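Local coordinates for Pap fimbrial major pilin protein (Escherichia coli, PDB 2UY6) that polymerizes into the thick right-handed helical rod of the P pilus, which enables Escherichia coli to colonize the epithelium of specific host organs, at residues 48-59 and 129-138. The protein carries 2 engineered substitutions. Residues are numbered along the deposited sequence; the frame is centred on the assembly and turned at random.
Sequences VSKPMDLDIELV and NVLHYTAVVK
Strands 52-59 and 130-138 are antiparallel neighbours in the larger sheet of the incomplete immunoglobulin-like fold of a pilin. Met-52, Leu-54 and Ile-56 form the hydrogen-bonded pairs with Ala-135, Tyr-133 and Leu-131. The bond from Met-52 N to Ala-135 O is 2.8 Å and nearly straight, whereas Tyr-133 N to Leu-54 O is weak. Beyond strand 52-59, Ser-49 in the loop continues the pairing through two hydrogen bonds with Val-137. Its N donates to Val-137 O, and its hydroxyl receives Val-137 N in return. OG is 2.7 Å from Val-137 N, with the N-H...O angle at 179°. The chi1 of 73° places OG between the Ser-49 backbone N and carbonyl carbon, where it meets Val-137 N. At the other end, the Asn-129 amide bridges two acceptors. ND2 reaches Glu-57 OE2 on its anti lone pair at 2.9 Å, and Leu-58 O from above the carbonyl plane at 3.1 Å. Both acceptors lie close to the amide plane. On the same face as Glu-57, His-132 ND1 donates to Asp-55 OD1 at 2.7 Å. The oxygen sits at the ring edge. The carboxylate and ring planes are 88° apart, and ND1 meets OD1 from above the carboxylate plane. His-132 NE2 also hydrogen-bonds Glu-128, so both ring nitrogens are engaged. The opposite face, with Leu-54, Ile-56, Leu-131 and Tyr-133, is largely apolar. Leu-58 CD1 meets Leu-131 CD1 at 3.8 Å, and Ile-56 and Leu-131 pack on Phe-158 of strand 153-162. Leu-54 also packs on an apolar side chain from the chain of another protein. Polar grips therefore fix both ends of the pairing, and two carboxylates hold the His-132 ring and would probably favour its protonated form.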
ATOM      1  N   VAL B  48     -16.594  29.480 -24.256  1.00 27.61           N
ATOM      2  CA  VAL B  48     -16.034  28.628 -23.219  1.00 27.52           C
ATOM      3  C   VAL B  48     -14.597  29.037 -22.915  1.00 26.74           C
ATOM      4  O   VAL B  48     -13.930  29.642 -23.749  1.00 26.98           O
ATOM      5  CB  VAL B  48     -16.057  27.153 -23.679  1.00 29.64           C
ATOM      6  CG1 VAL B  48     -15.105  26.317 -22.828  1.00 33.67           C
ATOM      7  CG2 VAL B  48     -17.478  26.607 -23.585  1.00 26.93           C
ATOM      8  N   SER B  49     -14.115  28.706 -21.725  1.00 26.17           N
ATOM      9  CA  SER B  49     -12.742  29.049 -21.373  1.00 27.71           C
ATOM     10  C   SER B  49     -11.774  28.122 -22.108  1.00 28.68           C
ATOM     11  O   SER B  49     -12.172  27.077 -22.635  1.00 27.48           O
ATOM     12  CB  SER B  49     -12.524  28.893 -19.869  1.00 28.14           C
ATOM     13  OG  SER B  49     -12.484  27.520 -19.508  1.00 28.24           O
ATOM     14  N   LYS B  50     -10.503  28.494 -22.155  1.00 29.88           N
ATOM     15  CA  LYS B  50      -9.534  27.627 -22.805  1.00 33.30           C
ATOM     16  C   LYS B  50      -9.442  26.365 -21.972  1.00 35.25           C
ATOM     17  O   LYS B  50      -9.435  26.427 -20.744  1.00 35.73           O
ATOM     18  CB  LYS B  50      -8.147  28.265 -22.851  1.00 33.83           C
ATOM     19  CG  LYS B  50      -7.064  27.329 -23.386  1.00 33.60           C
ATOM     20  CD  LYS B  50      -5.725  28.036 -23.492  1.00 33.62           C
ATOM     21  CE  LYS B  50      -4.739  27.226 -24.332  1.00 37.33           C
ATOM     22  NZ  LYS B  50      -3.480  27.984 -24.645  1.00 36.20           N
ATOM     23  N   PRO B  51      -9.413  25.198 -22.622  1.00 37.17           N
ATOM     24  CA  PRO B  51      -9.312  23.997 -21.790  1.00 38.10           C
ATOM     25  C   PRO B  51      -7.956  23.951 -21.080  1.00 37.25           C
ATOM     26  O   PRO B  51      -6.906  24.035 -21.714  1.00 37.77           O
ATOM     27  CB  PRO B  51      -9.543  22.848 -22.785  1.00 38.62           C
ATOM     28  CG  PRO B  51      -9.395  23.486 -24.152  1.00 39.96           C
ATOM     29  CD  PRO B  51      -9.889  24.877 -23.977  1.00 37.97           C
ATOM     30  N   MET B  52      -8.002  23.854 -19.751  1.00 37.25           N
ATOM     31  CA  MET B  52      -6.802  23.832 -18.914  1.00 35.92           C
ATOM     32  C   MET B  52      -6.341  22.423 -18.598  1.00 33.72           C
ATOM     33  O   MET B  52      -7.148  21.521 -18.386  1.00 33.39           O
ATOM     34  CB  MET B  52      -7.063  24.553 -17.593  1.00 37.84           C
ATOM     35  CG  MET B  52      -7.539  25.973 -17.741  1.00 41.67           C
ATOM     36  SD  MET B  52      -6.337  26.963 -18.608  1.00 44.55           S
ATOM     37  CE  MET B  52      -7.416  28.069 -19.512  1.00 45.65           C
ATOM     38  N   ASP B  53      -5.032  22.247 -18.555  1.00 32.41           N
ATOM     39  CA  ASP B  53      -4.462  20.951 -18.249  1.00 32.38           C
ATOM     40  C   ASP B  53      -4.661  20.621 -16.775  1.00 31.66           C
ATOM     41  O   ASP B  53      -4.205  21.349 -15.897  1.00 31.58           O
ATOM     42  CB  ASP B  53      -2.965  20.939 -18.568  1.00 34.46           C
ATOM     43  CG  ASP B  53      -2.679  20.956 -20.059  1.00 36.17           C
ATOM     44  OD1 ASP B  53      -1.497  20.810 -20.429  1.00 39.63           O
ATOM     45  OD2 ASP B  53      -3.624  21.116 -20.861  1.00 38.79           O
ATOM     46  N   LEU B  54      -5.369  19.535 -16.505  1.00 29.76           N
ATOM     47  CA  LEU B  54      -5.577  19.106 -15.141  1.00 29.06           C
ATOM     48  C   LEU B  54      -4.792  17.793 -15.059  1.00 30.73           C
ATOM     49  O   LEU B  54      -5.314  16.732 -15.400  1.00 32.06           O
ATOM     50  CB  LEU B  54      -7.060  18.867 -14.881  1.00 26.88           C
ATOM     51  CG  LEU B  54      -7.506  18.960 -13.420  1.00 28.27           C
ATOM     52  CD1 LEU B  54      -8.982  18.634 -13.315  1.00 29.33           C
ATOM     53  CD2 LEU B  54      -6.718  18.007 -12.579  1.00 27.96           C
ATOM     54  N   ASP B  55      -3.528  17.869 -14.651  1.00 30.43           N
ATOM     55  CA  ASP B  55      -2.700  16.671 -14.547  1.00 30.83           C
ATOM     56  C   ASP B  55      -2.518  16.190 -13.111  1.00 31.06           C
ATOM     57  O   ASP B  55      -2.201  16.965 -12.209  1.00 31.03           O
ATOM     58  CB  ASP B  55      -1.340  16.910 -15.196  1.00 31.50           C
ATOM     59  CG  ASP B  55      -1.448  17.149 -16.687  1.00 33.44           C
ATOM     60  OD1 ASP B  55      -2.187  16.404 -17.365  1.00 36.93           O
ATOM     61  OD2 ASP B  55      -0.792  18.076 -17.191  1.00 37.32           O
ATOM     62  N   ILE B  56      -2.735  14.897 -12.912  1.00 30.64           N
ATOM     63  CA  ILE B  56      -2.616  14.289 -11.597  1.00 30.82           C
ATOM     64  C   ILE B  56      -1.500  13.256 -11.609  1.00 31.00           C
ATOM     65  O   ILE B  56      -1.588  12.248 -12.308  1.00 30.18           O
ATOM     66  CB  ILE B  56      -3.934  13.591 -11.188  1.00 30.22           C
ATOM     67  CG1 ILE B  56      -5.082  14.598 -11.210  1.00 30.81           C
ATOM     68  CG2 ILE B  56      -3.806  13.005  -9.794  1.00 29.55           C
ATOM     69  CD1 ILE B  56      -6.445  13.966 -10.987  1.00 31.31           C
ATOM     70  N   GLU B  57      -0.444  13.515 -10.842  1.00 31.47           N
ATOM     71  CA  GLU B  57       0.677  12.592 -10.772  1.00 33.29           C
ATOM     72  C   GLU B  57       0.467  11.532  -9.689  1.00 31.04           C
ATOM     73  O   GLU B  57       0.255  11.856  -8.520  1.00 28.89           O
ATOM     74  CB  GLU B  57       1.987  13.358 -10.526  1.00 36.49           C
ATOM     75  CG  GLU B  57       3.160  12.456 -10.120  1.00 42.26           C
ATOM     76  CD  GLU B  57       4.534  13.098 -10.317  1.00 45.06           C
ATOM     77  OE1 GLU B  57       4.709  14.291  -9.978  1.00 46.43           O
ATOM     78  OE2 GLU B  57       5.447  12.396 -10.803  1.00 46.04           O
ATOM     79  N   LEU B  58       0.505  10.268 -10.106  1.00 30.83           N
ATOM     80  CA  LEU B  58       0.351   9.129  -9.202  1.00 32.77           C
ATOM     81  C   LEU B  58       1.730   8.751  -8.678  1.00 33.94           C
ATOM     82  O   LEU B  58       2.593   8.342  -9.450  1.00 35.66           O
ATOM     83  CB  LEU B  58      -0.259   7.935  -9.944  1.00 28.98           C
ATOM     84  CG  LEU B  58      -1.633   8.228 -10.553  1.00 29.83           C
ATOM     85  CD1 LEU B  58      -2.153   7.039 -11.356  1.00 28.34           C
ATOM     86  CD2 LEU B  58      -2.585   8.571  -9.437  1.00 27.27           C
ATOM     87  N   VAL B  59       1.944   8.899  -7.373  1.00 35.47           N
ATOM     88  CA  VAL B  59       3.239   8.569  -6.779  1.00 36.85           C
ATOM     89  C   VAL B  59       3.158   7.561  -5.630  1.00 36.72           C
ATOM     90  O   VAL B  59       2.074   7.198  -5.170  1.00 36.28           O
ATOM     91  CB  VAL B  59       3.948   9.839  -6.264  1.00 38.05           C
ATOM     92  CG1 VAL B  59       4.164  10.802  -7.410  1.00 38.06           C
ATOM     93  CG2 VAL B  59       3.120  10.503  -5.165  1.00 38.39           C
ATOM     94  N   ASN B 129       3.383   8.509 -15.357  1.00 47.88           N
ATOM     95  CA  ASN B 129       2.657   8.245 -14.119  1.00 44.87           C
ATOM     96  C   ASN B 129       1.693   9.398 -13.835  1.00 41.15           C
ATOM     97  O   ASN B 129       1.274   9.618 -12.695  1.00 39.57           O
ATOM     98  CB  ASN B 129       3.639   8.087 -12.957  1.00 44.69           C
ATOM     99  CG  ASN B 129       4.418   9.352 -12.686  1.00 45.62           C
ATOM    100  OD1 ASN B 129       5.066   9.895 -13.579  1.00 48.00           O
ATOM    101  ND2 ASN B 129       4.357   9.835 -11.452  1.00 45.64           N
ATOM    102  N   VAL B 130       1.351  10.132 -14.889  1.00 37.10           N
ATOM    103  CA  VAL B 130       0.444  11.265 -14.778  1.00 32.67           C
ATOM    104  C   VAL B 130      -0.812  11.011 -15.590  1.00 31.78           C
ATOM    105  O   VAL B 130      -0.736  10.640 -16.767  1.00 30.80           O
ATOM    106  CB  VAL B 130       1.095  12.566 -15.313  1.00 33.03           C
ATOM    107  CG1 VAL B 130       0.105  13.728 -15.228  1.00 32.02           C
ATOM    108  CG2 VAL B 130       2.356  12.884 -14.534  1.00 30.53           C
ATOM    109  N   LEU B 131      -1.964  11.186 -14.956  1.00 30.68           N
ATOM    110  CA  LEU B 131      -3.236  11.025 -15.649  1.00 31.09           C
ATOM    111  C   LEU B 131      -3.511  12.426 -16.196  1.00 31.68           C
ATOM    112  O   LEU B 131      -3.380  13.415 -15.467  1.00 31.74           O
ATOM    113  CB  LEU B 131      -4.331  10.599 -14.672  1.00 30.33           C
ATOM    114  CG  LEU B 131      -4.130   9.233 -14.005  1.00 30.32           C
ATOM    115  CD1 LEU B 131      -4.979   9.133 -12.743  1.00 30.25           C
ATOM    116  CD2 LEU B 131      -4.481   8.131 -14.981  1.00 29.45           C
ATOM    117  N   HIS B 132      -3.865  12.514 -17.475  1.00 31.83           N
ATOM    118  CA  HIS B 132      -4.113  13.809 -18.111  1.00 32.58           C
ATOM    119  C   HIS B 132      -5.589  14.084 -18.369  1.00 31.42           C
ATOM    120  O   HIS B 132      -6.298  13.244 -18.920  1.00 32.21           O
ATOM    121  CB  HIS B 132      -3.364  13.897 -19.448  1.00 35.13           C
ATOM    122  CG  HIS B 132      -1.899  13.582 -19.358  1.00 37.91           C
ATOM    123  ND1 HIS B 132      -0.974  14.459 -18.828  1.00 40.00           N
ATOM    124  CD2 HIS B 132      -1.194  12.498 -19.764  1.00 37.75           C
ATOM    125  CE1 HIS B 132       0.235  13.932 -18.916  1.00 38.65           C
ATOM    126  NE2 HIS B 132       0.130  12.741 -19.480  1.00 39.22           N
ATOM    127  N   TYR B 133      -6.037  15.268 -17.961  1.00 29.30           N
ATOM    128  CA  TYR B 133      -7.415  15.711 -18.169  1.00 27.55           C
ATOM    129  C   TYR B 133      -7.366  17.186 -18.572  1.00 27.19           C
ATOM    130  O   TYR B 133      -6.323  17.835 -18.472  1.00 28.35           O
ATOM    131  CB  TYR B 133      -8.252  15.623 -16.885  1.00 26.26           C
ATOM    132  CG  TYR B 133      -8.435  14.249 -16.283  1.00 25.53           C
ATOM    133  CD1 TYR B 133      -7.506  13.722 -15.379  1.00 23.94           C
ATOM    134  CD2 TYR B 133      -9.548  13.477 -16.604  1.00 22.56           C
ATOM    135  CE1 TYR B 133      -7.688  12.458 -14.812  1.00 21.84           C
ATOM    136  CE2 TYR B 133      -9.736  12.219 -16.045  1.00 23.29           C
ATOM    137  CZ  TYR B 133      -8.805  11.716 -15.154  1.00 22.53           C
ATOM    138  OH  TYR B 133      -8.999  10.465 -14.627  1.00 24.18           O
ATOM    139  N   THR B 134      -8.490  17.708 -19.042  1.00 25.88           N
ATOM    140  CA  THR B 134      -8.577  19.123 -19.386  1.00 25.11           C
ATOM    141  C   THR B 134      -9.874  19.613 -18.776  1.00 23.61           C
ATOM    142  O   THR B 134     -10.854  18.874 -18.697  1.00 22.58           O
ATOM    143  CB  THR B 134      -8.602  19.380 -20.903  1.00 25.65           C
ATOM    144  OG1 THR B 134      -9.368  18.362 -21.547  1.00 31.64           O
ATOM    145  CG2 THR B 134      -7.196  19.416 -21.463  1.00 25.14           C
ATOM    146  N   ALA B 135      -9.873  20.855 -18.321  1.00 23.46           N
ATOM    147  CA  ALA B 135     -11.059  21.412 -17.703  1.00 22.30           C
ATOM    148  C   ALA B 135     -11.396  22.756 -18.314  1.00 22.23           C
ATOM    149  O   ALA B 135     -10.512  23.586 -18.549  1.00 21.09           O
ATOM    150  CB  ALA B 135     -10.840  21.551 -16.204  1.00 19.58           C
ATOM    151  N   VAL B 136     -12.683  22.962 -18.562  1.00 23.33           N
ATOM    152  CA  VAL B 136     -13.174  24.209 -19.139  1.00 27.83           C
ATOM    153  C   VAL B 136     -14.293  24.787 -18.286  1.00 28.47           C
ATOM    154  O   VAL B 136     -15.085  24.054 -17.691  1.00 29.59           O
ATOM    155  CB  VAL B 136     -13.738  23.998 -20.567  1.00 27.98           C
ATOM    156  CG1 VAL B 136     -12.615  23.671 -21.542  1.00 29.30           C
ATOM    157  CG2 VAL B 136     -14.754  22.871 -20.549  1.00 31.14           C
ATOM    158  N   VAL B 137     -14.350  26.107 -18.222  1.00 29.44           N
ATOM    159  CA  VAL B 137     -15.391  26.791 -17.468  1.00 30.73           C
ATOM    160  C   VAL B 137     -16.429  27.308 -18.469  1.00 31.01           C
ATOM    161  O   VAL B 137     -16.070  27.796 -19.543  1.00 31.72           O
ATOM    162  CB  VAL B 137     -14.813  27.989 -16.683  1.00 30.65           C
ATOM    163  CG1 VAL B 137     -15.937  28.754 -15.985  1.00 30.33           C
ATOM    164  CG2 VAL B 137     -13.795  27.493 -15.673  1.00 29.87           C
ATOM    165  N   LYS B 138     -17.710  27.182 -18.137  1.00 31.35           N
ATOM    166  CA  LYS B 138     -18.753  27.672 -19.028  1.00 32.17           C
ATOM    167  C   LYS B 138     -20.027  27.995 -18.267  1.00 32.63           C
ATOM    168  O   LYS B 138     -20.151  27.667 -17.089  1.00 31.17           O
ATOM    169  CB  LYS B 138     -19.050  26.652 -20.130  1.00 30.68           C
ATOM    170  CG  LYS B 138     -19.848  25.444 -19.692  1.00 31.52           C
ATOM    171  CD  LYS B 138     -19.974  24.465 -20.841  1.00 33.20           C
ATOM    172  CE  LYS B 138     -21.079  23.471 -20.601  1.00 36.02           C
ATOM    173  NZ  LYS B 138     -22.394  24.168 -20.535  1.00 37.94           N
TER